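Local coordinates for protein separin (Saccharomyces cerevisiae, PDB 5U1T) that acts as a caspase-like cysteine protease that cleaves the MCD1/SCC1 subunit of cohesin at the onset of anaphase and so drives chromosome segregation, at residues Pro1153-Arg1158 against Val1289-Leu1294; Phe1245-Val1250 against Lys1378-Thr1383. One frame throughout, in Å; residues are numbered along the deposited sequence.

Contact 1. Residues Pro1153-Arg1158 against Val1289-Leu1294; sequences PRRKRR and VIELFL
R1155 and R1157 both start with CG anti to the backbone N (chi1 -168° in R1157), and these torsions launch the two chains alongside each other toward E1291, which arrives from the opposite direction with its chain extended beyond CG. The result is a three-residue salt-bridge network joining the start of strand 1157-1163 to helix 1287-1294. The strand begins in a G1 beta bulge, with K1156 and R1157 opposite E1152; R1155 lies just before it.

R1157 grips the carboxylate end-on, one nitrogen to each oxygen. NH2 of R1157 gives the straighter bond, 3.0 Å to OE1 of E1291 with an N-H...O angle of 172°, and this oxygen lies in the guanidinium plane. The second bond, from NH1 of R1157 to the syn lone pair of OE2 of E1291 at 2.8 Å, is more bent, and its acceptor is tilted from that plane. The planes of the two flat groups are 54° apart, consistent with one bond being straighter than the other. R1157 NH1 also has a salt bridge to E1152, so this arginine stands between two acids. Replacing it with a leucine would probably leave the carboxylate of E1291 with only R1155 as partner in this network and cost E1152 this salt bridge.

The anti first torsion of R1155 puts its CG over the centre of the R1157 guanidinium, 3.6 Å above the plane; bends at chi2 and chi3 then bring its NH2 to OE1 of E1291, a salt bridge met obliquely. E1291 is buried and packs on F1255; the two guanidinium groups would probably favour its charged form. Its OE1 serves two arginines at once, with R1155 NH2 at 2.8 Å beside the bond from R1157 NH2.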
loop_
_atom_site.group_PDB
_atom_site.type_symbol
_atom_site.label_atom_id
_atom_site.label_comp_id
_atom_site.label_asym_id
_atom_site.label_seq_id
_atom_site.Cartn_x
_atom_site.Cartn_y
_atom_site.Cartn_z
ATOM N N PRO A 1153 -35.211 -40.013 20.229
ATOM C CA PRO A 1153 -34.167 -40.828 20.860
ATOM C C PRO A 1153 -34.701 -42.147 21.412
ATOM O O PRO A 1153 -34.037 -43.168 21.274
ATOM C CB PRO A 1153 -33.659 -39.942 22.003
ATOM C CG PRO A 1153 -34.161 -38.571 21.705
ATOM C CD PRO A 1153 -35.432 -38.750 20.946
ATOM N N ARG A 1154 -35.880 -42.130 22.022
ATOM C CA ARG A 1154 -36.399 -43.338 22.664
ATOM C C ARG A 1154 -36.835 -44.363 21.606
ATOM O O ARG A 1154 -36.643 -45.560 21.785
ATOM C CB ARG A 1154 -37.552 -42.985 23.614
ATOM C CG ARG A 1154 -38.311 -44.167 24.177
ATOM C CD ARG A 1154 -37.601 -44.807 25.368
ATOM N NE ARG A 1154 -37.203 -43.800 26.351
ATOM C CZ ARG A 1154 -37.801 -43.601 27.521
ATOM N NH1 ARG A 1154 -37.354 -42.649 28.331
ATOM N NH2 ARG A 1154 -38.831 -44.350 27.890
ATOM N N ARG A 1155 -37.383 -43.875 20.496
ATOM C CA ARG A 1155 -37.853 -44.721 19.403
ATOM C C ARG A 1155 -36.730 -45.042 18.413
ATOM O O ARG A 1155 -36.908 -45.848 17.500
ATOM C CB ARG A 1155 -39.019 -44.035 18.684
ATOM C CG ARG A 1155 -39.826 -44.920 17.713
ATOM C CD ARG A 1155 -40.393 -46.196 18.380
ATOM N NE ARG A 1155 -41.695 -46.618 17.837
ATOM C CZ ARG A 1155 -41.880 -47.130 16.614
ATOM N NH1 ARG A 1155 -40.834 -47.272 15.785
ATOM N NH2 ARG A 1155 -43.114 -47.485 16.204
ATOM N N LYS A 1156 -35.575 -44.408 18.610
ATOM C CA LYS A 1156 -34.421 -44.523 17.708
ATOM C C LYS A 1156 -34.787 -44.233 16.245
ATOM O O LYS A 1156 -34.336 -44.917 15.324
ATOM C CB LYS A 1156 -33.786 -45.907 17.821
ATOM C CG LYS A 1156 -33.448 -46.318 19.240
ATOM C CD LYS A 1156 -32.383 -45.428 19.886
ATOM C CE LYS A 1156 -32.247 -45.777 21.372
ATOM N NZ LYS A 1156 -31.364 -44.856 22.120
ATOM N N ARG A 1157 -35.580 -43.190 16.041
ATOM C CA ARG A 1157 -36.186 -42.936 14.750
ATOM C C ARG A 1157 -35.847 -41.535 14.251
ATOM O O ARG A 1157 -35.802 -40.574 15.025
ATOM C CB ARG A 1157 -37.707 -43.132 14.849
ATOM C CG ARG A 1157 -38.405 -43.184 13.518
ATOM C CD ARG A 1157 -39.705 -43.923 13.630
ATOM N NE ARG A 1157 -40.614 -43.199 14.501
ATOM C CZ ARG A 1157 -41.801 -43.643 14.892
ATOM N NH1 ARG A 1157 -42.543 -42.884 15.690
ATOM N NH2 ARG A 1157 -42.254 -44.826 14.484
ATOM N N ARG A 1158 -35.594 -41.440 12.956
ATOM C CA ARG A 1158 -35.243 -40.205 12.303
ATOM C C ARG A 1158 -36.123 -39.986 11.118
ATOM O O ARG A 1158 -36.113 -40.770 10.207
ATOM C CB ARG A 1158 -33.847 -40.337 11.756
ATOM C CG ARG A 1158 -32.828 -39.422 12.372
ATOM C CD ARG A 1158 -31.445 -39.891 11.990
ATOM N NE ARG A 1158 -30.575 -39.996 13.144
ATOM C CZ ARG A 1158 -29.955 -41.104 13.491
ATOM N NH1 ARG A 1158 -29.180 -41.120 14.548
ATOM N NH2 ARG A 1158 -30.107 -42.190 12.775
ATOM N N VAL A 1289 -45.573 -42.994 9.270
ATOM C CA VAL A 1289 -46.586 -42.399 8.397
ATOM C C VAL A 1289 -47.974 -42.911 8.776
ATOM O O VAL A 1289 -48.939 -42.143 8.854
ATOM C CB VAL A 1289 -46.314 -42.711 6.916
ATOM C CG1 VAL A 1289 -47.443 -42.192 6.023
ATOM C CG2 VAL A 1289 -44.955 -42.138 6.486
ATOM N N ILE A 1290 -48.046 -44.220 9.010
ATOM C CA ILE A 1290 -49.248 -44.865 9.496
ATOM C C ILE A 1290 -49.635 -44.270 10.840
ATOM O O ILE A 1290 -50.803 -43.976 11.059
ATOM C CB ILE A 1290 -49.057 -46.397 9.610
ATOM C CG1 ILE A 1290 -48.563 -46.958 8.273
ATOM C CG2 ILE A 1290 -50.348 -47.095 10.024
ATOM C CD1 ILE A 1290 -48.220 -48.441 8.317
ATOM N N GLU A 1291 -48.651 -44.055 11.717
ATOM C CA GLU A 1291 -48.904 -43.516 13.060
ATOM C C GLU A 1291 -49.579 -42.159 13.022
ATOM O O GLU A 1291 -50.275 -41.778 13.952
ATOM C CB GLU A 1291 -47.611 -43.403 13.868
ATOM C CG GLU A 1291 -47.074 -44.726 14.355
ATOM C CD GLU A 1291 -45.674 -44.612 14.929
ATOM O OE1 GLU A 1291 -45.023 -45.664 15.178
ATOM O OE2 GLU A 1291 -45.228 -43.461 15.128
ATOM N N LEU A 1292 -49.364 -41.420 11.945
ATOM C CA LEU A 1292 -49.944 -40.090 11.830
ATOM C C LEU A 1292 -51.466 -40.167 11.854
ATOM O O LEU A 1292 -52.118 -39.253 12.331
ATOM C CB LEU A 1292 -49.470 -39.399 10.554
ATOM C CG LEU A 1292 -48.040 -38.860 10.548
ATOM C CD1 LEU A 1292 -47.744 -38.207 9.212
ATOM C CD2 LEU A 1292 -47.852 -37.890 11.695
ATOM N N PHE A 1293 -52.021 -41.262 11.337
ATOM C CA PHE A 1293 -53.472 -41.449 11.292
ATOM C C PHE A 1293 -54.021 -41.602 12.703
ATOM O O PHE A 1293 -54.980 -40.927 13.074
ATOM C CB PHE A 1293 -53.842 -42.661 10.421
ATOM C CG PHE A 1293 -53.740 -42.390 8.947
ATOM C CD1 PHE A 1293 -52.528 -42.542 8.282
ATOM C CD2 PHE A 1293 -54.844 -41.944 8.236
ATOM C CE1 PHE A 1293 -52.419 -42.260 6.945
ATOM C CE2 PHE A 1293 -54.746 -41.671 6.894
ATOM C CZ PHE A 1293 -53.529 -41.828 6.246
ATOM N N LEU A 1294 -53.378 -42.468 13.483
ATOM C CA LEU A 1294 -53.701 -42.661 14.889
ATOM C C LEU A 1294 -53.573 -41.388 15.706
ATOM O O LEU A 1294 -54.121 -41.284 16.798
ATOM C CB LEU A 1294 -52.804 -43.732 15.498
ATOM C CG LEU A 1294 -53.032 -45.145 14.991
ATOM C CD1 LEU A 1294 -52.403 -46.169 15.924
ATOM C CD2 LEU A 1294 -54.523 -45.374 14.836
#

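Contact 2. Residues Phe1245-Val1250 against Lys1378-Thr1383; sequences FSPEVV and KDLSIT
L1380 meets P1247 with both of its methyls, and the side chains cross at about a right angle. The contact lies at a junction in the mixed sheet of the C50 region: P1247 and V1249 bond through their backbones to I1355 and N1353 of strand 1353-1362, while S1381 and T1383 bond to T1358 and L1360 farther along that same strand. P1247 and L1380 bring the two chains together where these pairings adjoin, their CA atoms 7.7 Å apart.

The leucine conformation accounts for the fit. With chi1 at -64°, CG lies anti to the carbonyl carbon and the isopropyl group is carried toward the proline; chi2 of -152° then turns the fork so that both methyls reach the ring. CD2 of L1380 rests 3.6 Å from CG of P1247, at the puckered corner of the ring, and also near the neighbouring ring carbon, 3.9 Å from CD of P1247. The other methyl, CD1 of L1380, lies 4.0 Å from CD of P1247. CD1 of L1380 also comes to 3.7 Å from the carbonyl O of F1245, a van der Waals approach. The ring edge formed by CG and CD does the touching on the proline side, while P1247 also packs on I1355.

The chain around the proline is set by an ST turn. S1246, whose CB points away from L1380, accepts the backbone N-H of E1248 on OG at 3.1 Å, with a nearly straight angle of 163°. F1245 turns its ring to meet that of F1376, the planes inclined to each other.

Chemically, the join is aliphatic and non-directional: it depends on the shape match of two methyls and a ring edge, whereas the alignment of the strands rests on their backbone bonds to 1353-1362.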
loop_
_atom_site.group_PDB
_atom_site.type_symbol
_atom_site.label_atom_id
_atom_site.label_comp_id
_atom_site.label_asym_id
_atom_site.label_seq_id
_atom_site.Cartn_x
_atom_site.Cartn_y
_atom_site.Cartn_z
ATOM N N PHE A 1245 -45.745 -32.951 14.890
ATOM C CA PHE A 1245 -45.421 -32.254 16.129
ATOM C C PHE A 1245 -46.048 -32.891 17.365
ATOM O O PHE A 1245 -45.751 -32.488 18.495
ATOM C CB PHE A 1245 -45.863 -30.795 16.038
ATOM C CG PHE A 1245 -45.023 -29.984 15.125
ATOM C CD1 PHE A 1245 -43.833 -29.420 15.585
ATOM C CD2 PHE A 1245 -45.392 -29.814 13.798
ATOM C CE1 PHE A 1245 -43.036 -28.684 14.742
ATOM C CE2 PHE A 1245 -44.610 -29.081 12.942
ATOM C CZ PHE A 1245 -43.429 -28.509 13.406
ATOM N N SER A 1246 -46.910 -33.877 17.147
ATOM C CA SER A 1246 -47.697 -34.422 18.241
ATOM C C SER A 1246 -46.827 -35.103 19.296
ATOM O O SER A 1246 -45.924 -35.894 18.976
ATOM C CB SER A 1246 -48.755 -35.401 17.722
ATOM O OG SER A 1246 -49.219 -36.233 18.765
ATOM N N PRO A 1247 -47.097 -34.781 20.566
ATOM C CA PRO A 1247 -46.377 -35.346 21.704
ATOM C C PRO A 1247 -46.829 -36.758 22.038
ATOM O O PRO A 1247 -46.251 -37.340 22.948
ATOM C CB PRO A 1247 -46.724 -34.385 22.836
ATOM C CG PRO A 1247 -48.054 -33.862 22.465
ATOM C CD PRO A 1247 -48.050 -33.739 20.981
ATOM N N GLU A 1248 -47.826 -37.295 21.322
ATOM C CA GLU A 1248 -48.403 -38.610 21.627
ATOM C C GLU A 1248 -47.515 -39.783 21.204
ATOM O O GLU A 1248 -46.938 -39.764 20.120
ATOM C CB GLU A 1248 -49.762 -38.756 20.941
ATOM C CG GLU A 1248 -50.854 -37.842 21.456
ATOM C CD GLU A 1248 -52.214 -38.124 20.802
ATOM O OE1 GLU A 1248 -52.436 -39.248 20.293
ATOM O OE2 GLU A 1248 -53.075 -37.218 20.788
ATOM N N VAL A 1249 -47.420 -40.812 22.044
ATOM C CA VAL A 1249 -46.800 -42.070 21.616
ATOM C C VAL A 1249 -47.848 -43.174 21.418
ATOM O O VAL A 1249 -48.639 -43.456 22.324
ATOM C CB VAL A 1249 -45.764 -42.571 22.623
ATOM C CG1 VAL A 1249 -44.901 -43.658 21.988
ATOM C CG2 VAL A 1249 -44.914 -41.425 23.117
ATOM N N VAL A 1250 -47.861 -43.811 20.248
ATOM C CA VAL A 1250 -48.854 -44.858 20.012
ATOM C C VAL A 1250 -48.570 -46.086 20.880
ATOM O O VAL A 1250 -47.414 -46.461 21.069
ATOM C CB VAL A 1250 -48.916 -45.277 18.517
ATOM C CG1 VAL A 1250 -49.089 -44.056 17.638
ATOM C CG2 VAL A 1250 -47.671 -46.058 18.110
ATOM N N LYS A 1378 -49.031 -24.644 21.256
ATOM C CA LYS A 1378 -49.239 -23.753 22.395
ATOM C C LYS A 1378 -49.447 -24.441 23.750
ATOM O O LYS A 1378 -49.249 -23.823 24.800
ATOM C CB LYS A 1378 -50.411 -22.806 22.104
ATOM C CG LYS A 1378 -51.778 -23.363 22.312
ATOM C CD LYS A 1378 -52.785 -22.494 21.574
ATOM C CE LYS A 1378 -54.224 -23.033 21.736
ATOM N NZ LYS A 1378 -55.185 -22.583 20.645
ATOM N N ASP A 1379 -49.803 -25.719 23.745
ATOM C CA ASP A 1379 -49.991 -26.430 25.004
ATOM C C ASP A 1379 -48.832 -27.377 25.326
ATOM O O ASP A 1379 -48.902 -28.138 26.282
ATOM C CB ASP A 1379 -51.318 -27.202 24.980
ATOM C CG ASP A 1379 -52.534 -26.276 24.896
ATOM O OD1 ASP A 1379 -52.537 -25.223 25.577
ATOM O OD2 ASP A 1379 -53.487 -26.596 24.154
ATOM N N LEU A 1380 -47.759 -27.317 24.546
ATOM C CA LEU A 1380 -46.644 -28.253 24.712
ATOM C C LEU A 1380 -45.508 -27.682 25.565
ATOM O O LEU A 1380 -45.251 -26.487 25.551
ATOM C CB LEU A 1380 -46.083 -28.677 23.339
ATOM C CG LEU A 1380 -46.917 -29.469 22.314
ATOM C CD1 LEU A 1380 -46.012 -30.318 21.438
ATOM C CD2 LEU A 1380 -47.966 -30.330 22.962
ATOM N N SER A 1381 -44.819 -28.540 26.305
ATOM C CA SER A 1381 -43.599 -28.112 26.968
ATOM C C SER A 1381 -42.476 -27.982 25.961
ATOM O O SER A 1381 -41.988 -28.985 25.444
ATOM C CB SER A 1381 -43.183 -29.096 28.048
ATOM O OG SER A 1381 -41.836 -28.860 28.433
ATOM N N ILE A 1382 -42.046 -26.752 25.696
ATOM C CA ILE A 1382 -41.058 -26.518 24.649
ATOM C C ILE A 1382 -39.958 -25.538 25.055
ATOM O O ILE A 1382 -40.234 -24.477 25.622
ATOM C CB ILE A 1382 -41.739 -25.969 23.369
ATOM C CG1 ILE A 1382 -42.751 -26.970 22.814
ATOM C CG2 ILE A 1382 -40.714 -25.594 22.310
ATOM C CD1 ILE A 1382 -43.545 -26.432 21.656
ATOM N N THR A 1383 -38.711 -25.897 24.764
ATOM C CA THR A 1383 -37.635 -24.914 24.688
ATOM C C THR A 1383 -37.050 -24.934 23.281
ATOM O O THR A 1383 -37.087 -25.952 22.602
ATOM C CB THR A 1383 -36.515 -25.173 25.717
ATOM O OG1 THR A 1383 -36.106 -26.547 25.662
ATOM C CG2 THR A 1383 -36.991 -24.855 27.108
#

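Contact 1 and contact 2 have centres 13 Å apart and reach the same mixed sheet, contact 1 at strand 1157-1163 and contact 2 beside strand 1353-1362. Their segments alternate along the chain. They touch through V1250 of contact 2, whose CG1 packs 3.9 Å from CG of E1291 and 4.3 Å from CD1 of L1294, so an aliphatic patch adjoins the stem of the charged glutamate. R1347 ties them further: its NH1 bonds to the carbonyl O of L1294 and forms a salt bridge with E1248. Both are structural contacts within the C50 region, away from C1497, the active-site cysteine inferred by similarity.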